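Local coordinates for protein phenol hydroxylase component phN (Pseudomonas stutzeri, PDB 3U52) that probably hydroxylates phenol at a diiron centre, as one component of a multicomponent bacterial monooxygenase, at residues N87-F100 with F210-T222. Sequence-based numbering, arbitrary orientation.
Sequences NISDARYVNALKLF and FMSGAAYNGDMAT
Tyr93 drops its ring onto the turn that joins helices 187-216 and 220-250, the hairpin of the diiron helical bundle that carries Glu199, Glu233 and His236. Its CG stands anti to the backbone N (chi1 166°), which sends the ring across the gap: CD1 packs 3.6 Å from Asn217 CB, while the hydroxyl reaches in among Ala214, Asp219 and Thr222. Asp219 OD2 lies at the ring edge, near its plane, and accepts from Tyr93 OH at 2.5 Å, although the carboxylate oxygen is crowded in the model and so short a length is doubtful. A phenylalanine in its place would probably leave Asp219 OD2 without its mate across the contact and deprive a water that donates to Phe210 O (3.0 Å from the water oxygen), and only weakly to Tyr93 OH, of one acceptor.

At the loop end, Asn217 is gripped through both backbone and amide. Ser89 OG donates to its OD1 (2.8 Å), in the carbonyl plane and on a lone pair; Ser89 N reaches its backbone O (3.0 Å) from 45° above the carbonyl plane. At the far end, Phe100 turns an edge toward Phe210 in a T-shaped stack, centroids 5.2 Å apart and planes at 63°, with CD2 over the centre of the Phe210 ring. Phe100 and Thr222 also line a xenon pocket.

Behind this shell, Asp219 N-caps helix 220-250 through a weak bond from Thr222 N to OD1, which Tyr152 OH also holds. Met279 of helix 254-283 packs on both Ala96 and Phe210. The Asn217 amide is fixed in turn by Asn286 N at OD1, and by ND2 donating 2.7 Å to Gly213 O, on a lone pair of that carbonyl.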
loop_
_atom_site.group_PDB
_atom_site.type_symbol
_atom_site.label_atom_id
_atom_site.label_comp_id
_atom_site.label_asym_id
_atom_site.label_seq_id
_atom_site.Cartn_x
_atom_site.Cartn_y
_atom_site.Cartn_z
ATOM N N ASN A 87 7.736 -8.576 -14.937
ATOM C CA ASN A 87 7.124 -7.565 -15.813
ATOM C C ASN A 87 8.042 -6.444 -16.278
ATOM O O ASN A 87 7.596 -5.553 -16.990
ATOM C CB ASN A 87 5.887 -6.962 -15.153
ATOM C CG ASN A 87 4.833 -8.016 -14.834
ATOM O OD1 ASN A 87 4.144 -7.947 -13.809
ATOM N ND2 ASN A 87 4.710 -8.996 -15.712
ATOM N N ILE A 88 9.324 -6.513 -15.941
ATOM C CA ILE A 88 10.271 -5.554 -16.492
ATOM C C ILE A 88 10.437 -5.777 -17.998
ATOM O O ILE A 88 10.076 -6.838 -18.521
ATOM C CB ILE A 88 11.661 -5.549 -15.756
ATOM C CG1 ILE A 88 12.345 -6.924 -15.800
ATOM C CG2 ILE A 88 11.537 -4.983 -14.296
ATOM C CD1 ILE A 88 13.765 -6.933 -15.194
ATOM N N SER A 89 10.937 -4.770 -18.701
ATOM C CA SER A 89 11.081 -4.817 -20.169
ATOM C C SER A 89 11.986 -6.000 -20.634
ATOM O O SER A 89 11.640 -6.711 -21.597
ATOM C CB SER A 89 11.616 -3.484 -20.680
ATOM O OG SER A 89 12.799 -3.144 -19.955
ATOM N N ASP A 90 13.103 -6.207 -19.928
ATOM C CA ASP A 90 14.140 -7.223 -20.272
ATOM C C ASP A 90 15.113 -7.303 -19.119
ATOM O O ASP A 90 15.346 -6.301 -18.434
ATOM C CB ASP A 90 14.933 -6.784 -21.519
ATOM C CG ASP A 90 15.924 -7.860 -21.987
ATOM O OD1 ASP A 90 17.123 -7.747 -21.708
ATOM O OD2 ASP A 90 15.469 -8.870 -22.558
ATOM N N ALA A 91 15.697 -8.479 -18.894
ATOM C CA ALA A 91 16.618 -8.673 -17.783
ATOM C C ALA A 91 17.886 -7.788 -17.905
ATOM O O ALA A 91 18.536 -7.552 -16.880
ATOM C CB ALA A 91 16.997 -10.109 -17.636
ATOM N N ARG A 92 18.208 -7.283 -19.112
ATOM C CA ARG A 92 19.338 -6.344 -19.267
ATOM C C ARG A 92 19.139 -5.173 -18.309
ATOM O O ARG A 92 20.106 -4.598 -17.797
ATOM C CB ARG A 92 19.489 -5.782 -20.699
ATOM C CG ARG A 92 20.005 -6.815 -21.729
ATOM C CD ARG A 92 20.138 -6.212 -23.161
ATOM N NE ARG A 92 18.881 -5.580 -23.586
ATOM C CZ ARG A 92 18.716 -4.771 -24.645
ATOM N NH1 ARG A 92 19.754 -4.444 -25.424
ATOM N NH2 ARG A 92 17.501 -4.260 -24.924
ATOM N N TYR A 93 17.874 -4.801 -18.092
ATOM C CA TYR A 93 17.528 -3.637 -17.253
ATOM C C TYR A 93 18.067 -3.799 -15.844
ATOM O O TYR A 93 18.408 -2.804 -15.205
ATOM C CB TYR A 93 15.985 -3.429 -17.205
ATOM C CG TYR A 93 15.543 -2.464 -16.096
ATOM C CD1 TYR A 93 15.562 -1.059 -16.291
ATOM C CD2 TYR A 93 15.158 -2.937 -14.845
ATOM C CE1 TYR A 93 15.165 -0.188 -15.273
ATOM C CE2 TYR A 93 14.770 -2.083 -13.828
ATOM C CZ TYR A 93 14.756 -0.731 -14.038
ATOM O OH TYR A 93 14.385 0.061 -12.965
ATOM N N VAL A 94 18.134 -5.030 -15.326
ATOM C CA VAL A 94 18.511 -5.231 -13.930
ATOM C C VAL A 94 19.988 -4.761 -13.683
ATOM O O VAL A 94 20.342 -4.395 -12.557
ATOM C CB VAL A 94 18.270 -6.656 -13.485
ATOM C CG1 VAL A 94 18.632 -6.877 -11.988
ATOM C CG2 VAL A 94 16.800 -7.034 -13.766
ATOM N N ASN A 95 20.788 -4.709 -14.740
ATOM C CA ASN A 95 22.137 -4.152 -14.634
ATOM C C ASN A 95 22.226 -2.710 -14.141
ATOM O O ASN A 95 23.188 -2.368 -13.468
ATOM C CB ASN A 95 22.891 -4.404 -15.927
ATOM C CG ASN A 95 23.057 -5.914 -16.170
ATOM O OD1 ASN A 95 23.838 -6.564 -15.499
ATOM N ND2 ASN A 95 22.261 -6.468 -17.067
ATOM N N ALA A 96 21.198 -1.919 -14.415
ATOM C CA ALA A 96 21.091 -0.583 -13.887
ATOM C C ALA A 96 20.931 -0.676 -12.383
ATOM O O ALA A 96 21.484 0.143 -11.668
ATOM C CB ALA A 96 19.945 0.103 -14.474
ATOM N N LEU A 97 20.235 -1.697 -11.889
ATOM C CA LEU A 97 20.020 -1.838 -10.425
ATOM C C LEU A 97 21.239 -2.376 -9.660
ATOM O O LEU A 97 21.428 -2.072 -8.456
ATOM C CB LEU A 97 18.746 -2.660 -10.129
ATOM C CG LEU A 97 17.425 -2.197 -10.805
ATOM C CD1 LEU A 97 16.267 -3.168 -10.484
ATOM C CD2 LEU A 97 17.024 -0.741 -10.465
ATOM N N LYS A 98 22.054 -3.204 -10.337
ATOM C CA LYS A 98 23.347 -3.699 -9.748
ATOM C C LYS A 98 24.281 -2.522 -9.515
ATOM O O LYS A 98 24.870 -2.393 -8.451
ATOM C CB LYS A 98 24.005 -4.702 -10.684
ATOM C CG LYS A 98 23.081 -5.875 -11.015
ATOM C CD LYS A 98 23.620 -6.758 -12.119
ATOM C CE LYS A 98 22.504 -7.688 -12.674
ATOM N NZ LYS A 98 23.098 -8.750 -13.541
ATOM N N LEU A 99 24.349 -1.638 -10.505
ATOM C CA LEU A 99 25.054 -0.365 -10.406
ATOM C C LEU A 99 24.490 0.536 -9.291
ATOM O O LEU A 99 25.231 1.118 -8.499
ATOM C CB LEU A 99 24.984 0.333 -11.770
ATOM C CG LEU A 99 25.782 1.555 -12.230
ATOM C CD1 LEU A 99 27.291 1.525 -11.845
ATOM C CD2 LEU A 99 25.651 1.648 -13.770
ATOM N N PHE A 100 23.186 0.653 -9.229
ATOM C CA PHE A 100 22.556 1.436 -8.181
ATOM C C PHE A 100 22.831 0.941 -6.760
ATOM O O PHE A 100 23.248 1.737 -5.923
ATOM C CB PHE A 100 21.055 1.517 -8.399
ATOM C CG PHE A 100 20.366 2.530 -7.497
ATOM C CD1 PHE A 100 19.803 2.129 -6.285
ATOM C CD2 PHE A 100 20.286 3.876 -7.860
ATOM C CE1 PHE A 100 19.191 3.051 -5.459
ATOM C CE2 PHE A 100 19.653 4.820 -7.015
ATOM C CZ PHE A 100 19.119 4.409 -5.821
ATOM N N PHE A 210 17.234 7.480 -13.308
ATOM C CA PHE A 210 16.991 6.208 -12.617
ATOM C C PHE A 210 15.500 5.967 -12.440
ATOM O O PHE A 210 15.019 4.857 -12.728
ATOM C CB PHE A 210 17.730 6.078 -11.268
ATOM C CG PHE A 210 19.143 5.519 -11.389
ATOM C CD1 PHE A 210 19.357 4.137 -11.627
ATOM C CD2 PHE A 210 20.270 6.374 -11.293
ATOM C CE1 PHE A 210 20.678 3.611 -11.754
ATOM C CE2 PHE A 210 21.591 5.872 -11.410
ATOM C CZ PHE A 210 21.804 4.457 -11.648
ATOM N N MET A 211 14.784 7.003 -11.994
ATOM C CA MET A 211 13.380 6.868 -11.646
ATOM C C MET A 211 12.483 6.867 -12.885
ATOM O O MET A 211 11.550 6.096 -12.953
ATOM C CB MET A 211 12.987 7.936 -10.619
ATOM C CG MET A 211 13.954 7.975 -9.378
ATOM S SD MET A 211 13.994 6.413 -8.453
ATOM C CE MET A 211 15.552 6.454 -7.654
ATOM N N SER A 212 12.770 7.681 -13.898
ATOM C CA SER A 212 11.938 7.579 -15.086
ATOM C C SER A 212 12.325 6.367 -15.947
ATOM O O SER A 212 11.449 5.771 -16.581
ATOM C CB SER A 212 11.819 8.899 -15.847
ATOM O OG SER A 212 12.983 9.122 -16.587
ATOM N N GLY A 213 13.592 5.927 -15.888
ATOM C CA GLY A 213 13.985 4.631 -16.479
ATOM C C GLY A 213 13.153 3.488 -15.899
ATOM O O GLY A 213 12.703 2.599 -16.632
ATOM N N ALA A 214 12.969 3.493 -14.589
ATOM C CA ALA A 214 12.092 2.536 -13.927
ATOM C C ALA A 214 10.676 2.586 -14.502
ATOM O O ALA A 214 10.096 1.540 -14.780
ATOM C CB ALA A 214 12.060 2.777 -12.415
ATOM N N ALA A 215 10.142 3.795 -14.672
ATOM C CA ALA A 215 8.772 3.979 -15.164
ATOM C C ALA A 215 8.662 3.449 -16.588
ATOM O O ALA A 215 7.677 2.829 -16.890
ATOM C CB ALA A 215 8.338 5.432 -15.111
ATOM N N TYR A 216 9.683 3.630 -17.436
ATOM C CA TYR A 216 9.599 3.174 -18.847
ATOM C C TYR A 216 9.932 1.691 -19.031
ATOM O O TYR A 216 9.790 1.164 -20.136
ATOM C CB TYR A 216 10.505 3.996 -19.743
ATOM C CG TYR A 216 10.063 5.422 -20.059
ATOM C CD1 TYR A 216 9.521 6.252 -19.091
ATOM C CD2 TYR A 216 10.270 5.945 -21.340
ATOM C CE1 TYR A 216 9.150 7.562 -19.397
ATOM C CE2 TYR A 216 9.896 7.243 -21.658
ATOM C CZ TYR A 216 9.356 8.050 -20.681
ATOM O OH TYR A 216 8.991 9.341 -21.037
ATOM N N ASN A 217 10.409 1.038 -17.973
ATOM C CA ASN A 217 10.878 -0.301 -18.081
ATOM C C ASN A 217 10.184 -1.275 -17.149
ATOM O O ASN A 217 10.669 -2.389 -16.934
ATOM C CB ASN A 217 12.411 -0.351 -17.958
ATOM C CG ASN A 217 13.080 0.271 -19.140
ATOM O OD1 ASN A 217 13.341 -0.408 -20.137
ATOM N ND2 ASN A 217 13.265 1.581 -19.100
ATOM N N GLY A 218 9.080 -0.847 -16.545
ATOM C CA GLY A 218 8.188 -1.780 -15.849
ATOM C C GLY A 218 8.575 -2.133 -14.434
ATOM O O GLY A 218 8.086 -3.153 -13.847
ATOM N N ASP A 219 9.428 -1.294 -13.848
ATOM C CA ASP A 219 9.991 -1.608 -12.527
ATOM C C ASP A 219 9.183 -0.806 -11.495
ATOM O O ASP A 219 9.493 0.360 -11.191
ATOM C CB ASP A 219 11.487 -1.263 -12.510
ATOM C CG ASP A 219 12.140 -1.416 -11.129
ATOM O OD1 ASP A 219 11.547 -2.017 -10.204
ATOM O OD2 ASP A 219 13.287 -0.939 -10.977
ATOM N N MET A 220 8.118 -1.434 -11.000
ATOM C CA MET A 220 7.193 -0.777 -10.096
ATOM C C MET A 220 7.812 -0.457 -8.750
ATOM O O MET A 220 7.506 0.593 -8.171
ATOM C CB MET A 220 5.963 -1.634 -9.887
ATOM C CG MET A 220 4.946 -1.004 -8.942
ATOM S SD MET A 220 3.525 -2.120 -8.656
ATOM C CE MET A 220 2.925 -2.331 -10.331
ATOM N N ALA A 221 8.680 -1.324 -8.256
ATOM C CA ALA A 221 9.363 -1.068 -6.978
ATOM C C ALA A 221 10.180 0.210 -6.962
ATOM O O ALA A 221 10.058 1.045 -6.050
ATOM C CB ALA A 221 10.237 -2.261 -6.578
ATOM N N THR A 222 11.038 0.357 -7.968
ATOM C CA THR A 222 11.920 1.531 -8.078
ATOM C C THR A 222 11.079 2.819 -8.310
ATOM O O THR A 222 11.297 3.886 -7.663
ATOM C CB THR A 222 13.030 1.268 -9.164
ATOM O OG1 THR A 222 13.838 0.137 -8.764
ATOM C CG2 THR A 222 13.934 2.515 -9.429
HETATM O O HOH W 1 16.798 2.476 -12.997
#